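PDB 5UGR: malyl-CoA lyase/beta-methylmalyl-CoA lyase from Methylobacterium extorquens, which belongs to the HpcH/HpaI aldolase/citrate lyase family of TIM-barrel enzymes and carries a magnesium site. Local coordinates for residues 33-37 with 261-265. Sequence-based numbering, arbitrary orientation.
Sequences ASKAD and IDLAN
Ala36 and Ile261 mark the nearest backbone approach, their CA atoms 5.9 Å apart, where the loop joining helix 25-32 to strand 38-42 passes one face of helix 259-268. Ile261 points toward the loop and divides its branches. Ile261 CG2 sits against the Lys35-Ala36 peptide, 3.6 Å from Lys35 C, while its CD1 reaches Ser34 CB at 4.0 Å; Leu18 of strand 16-21 touches Ser34, Ala36 and Ile261 alike. One turn on, Asn265 has CG anti to its carbonyl carbon (chi1 -75°), which carries ND2 to Lys35 O for a 3.0 Å hydrogen bond. The acceptor lies nearly in the amide plane, but ND2 approaches Lys35 O from above the carbonyl plane, by 47°. Asn265 OD1 accepts from Ser16 OG, and Asp37, whose side chain runs past that of Asn265 in the opposite sense, pairs with Arg15 and Lys324. On the solvent-exposed side the extended Lys35 chain passes Asp262, CD lying 3.9 Å from OD1; a water 3.2 Å from Lys35 NZ and 2.6 Å from Asp262 OD2 links the charged ends. Apolar contact and a single direct hydrogen bond from the Asn265 amide thus join loop to helix, with Lys35 and Asp262 probably adding a weaker, water-mediated attraction.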
loop_
_atom_site.group_PDB
_atom_site.type_symbol
_atom_site.label_atom_id
_atom_site.label_comp_id
_atom_site.label_asym_id
_atom_site.label_seq_id
_atom_site.Cartn_x
_atom_site.Cartn_y
_atom_site.Cartn_z
ATOM N N ALA A 33 -2.672 -45.957 11.003
ATOM C CA ALA A 33 -3.583 -46.474 12.018
ATOM C C ALA A 33 -3.631 -45.620 13.297
ATOM O O ALA A 33 -4.286 -46.010 14.268
ATOM C CB ALA A 33 -3.168 -47.900 12.374
ATOM N N SER A 34 -2.931 -44.483 13.303
ATOM C CA SER A 34 -2.845 -43.652 14.495
ATOM C C SER A 34 -4.138 -42.867 14.696
ATOM O O SER A 34 -5.039 -42.838 13.862
ATOM C CB SER A 34 -1.672 -42.695 14.428
ATOM O OG SER A 34 -1.965 -41.623 13.564
ATOM N N LYS A 35 -4.170 -42.230 15.859
ATOM C CA LYS A 35 -5.259 -41.358 16.271
ATOM C C LYS A 35 -5.074 -39.875 15.931
ATOM O O LYS A 35 -5.856 -39.025 16.368
ATOM C CB LYS A 35 -5.541 -41.548 17.753
ATOM C CG LYS A 35 -6.062 -42.952 18.104
ATOM C CD LYS A 35 -6.262 -43.068 19.590
ATOM C CE LYS A 35 -6.624 -44.517 19.927
ATOM N NZ LYS A 35 -6.921 -44.613 21.388
ATOM N N ALA A 36 -4.109 -39.562 15.095
ATOM C CA ALA A 36 -3.902 -38.159 14.677
ATOM C C ALA A 36 -5.054 -37.705 13.826
ATOM O O ALA A 36 -5.575 -38.456 12.995
ATOM C CB ALA A 36 -2.638 -38.051 13.873
ATOM N N ASP A 37 -5.420 -36.431 13.986
ATOM C CA ASP A 37 -6.458 -35.821 13.128
ATOM C C ASP A 37 -5.938 -35.515 11.743
ATOM O O ASP A 37 -6.654 -35.628 10.746
ATOM C CB ASP A 37 -6.980 -34.542 13.746
ATOM C CG ASP A 37 -7.785 -34.745 15.063
ATOM O OD1 ASP A 37 -8.325 -35.857 15.277
ATOM O OD2 ASP A 37 -7.939 -33.742 15.812
ATOM N N ILE A 261 0.316 -37.515 20.411
ATOM C CA ILE A 261 -0.995 -37.508 19.770
ATOM C C ILE A 261 -2.135 -37.446 20.761
ATOM O O ILE A 261 -3.015 -36.583 20.625
ATOM C CB ILE A 261 -1.169 -38.723 18.840
ATOM C CG1 ILE A 261 -0.148 -38.690 17.682
ATOM C CG2 ILE A 261 -2.567 -38.783 18.258
ATOM C CD1 ILE A 261 -0.059 -39.986 16.897
ATOM N N ASP A 262 -2.122 -38.323 21.778
ATOM C CA ASP A 262 -3.218 -38.349 22.750
ATOM C C ASP A 262 -3.200 -37.057 23.578
ATOM O O ASP A 262 -4.259 -36.545 23.978
ATOM C CB ASP A 262 -3.099 -39.566 23.674
ATOM C CG ASP A 262 -3.529 -40.868 23.002
ATOM O OD1 ASP A 262 -4.080 -40.866 21.885
ATOM O OD2 ASP A 262 -3.256 -41.919 23.600
ATOM N N LEU A 263 -2.003 -36.532 23.832
ATOM C CA LEU A 263 -1.873 -35.321 24.661
ATOM C C LEU A 263 -2.526 -34.129 23.933
ATOM O O LEU A 263 -3.316 -33.399 24.531
ATOM C CB LEU A 263 -0.433 -35.000 25.056
ATOM C CG LEU A 263 0.355 -36.055 25.800
ATOM C CD1 LEU A 263 1.772 -35.616 25.998
ATOM C CD2 LEU A 263 -0.308 -36.336 27.118
ATOM N N ALA A 264 -2.252 -33.990 22.626
ATOM C CA ALA A 264 -2.852 -32.907 21.816
ATOM C C ALA A 264 -4.337 -33.125 21.681
ATOM O O ALA A 264 -5.139 -32.169 21.836
ATOM C CB ALA A 264 -2.196 -32.811 20.452
ATOM N N ASN A 265 -4.739 -34.374 21.392
ATOM C CA ASN A 265 -6.166 -34.594 21.271
ATOM C C ASN A 265 -6.947 -34.222 22.504
ATOM O O ASN A 265 -8.073 -33.682 22.411
ATOM C CB ASN A 265 -6.450 -36.020 20.865
ATOM C CG ASN A 265 -6.136 -36.285 19.368
ATOM O OD1 ASN A 265 -5.994 -35.375 18.565
ATOM N ND2 ASN A 265 -6.012 -37.553 19.010
HETATM O O HOH W 1 -4.063 -44.212 22.716
#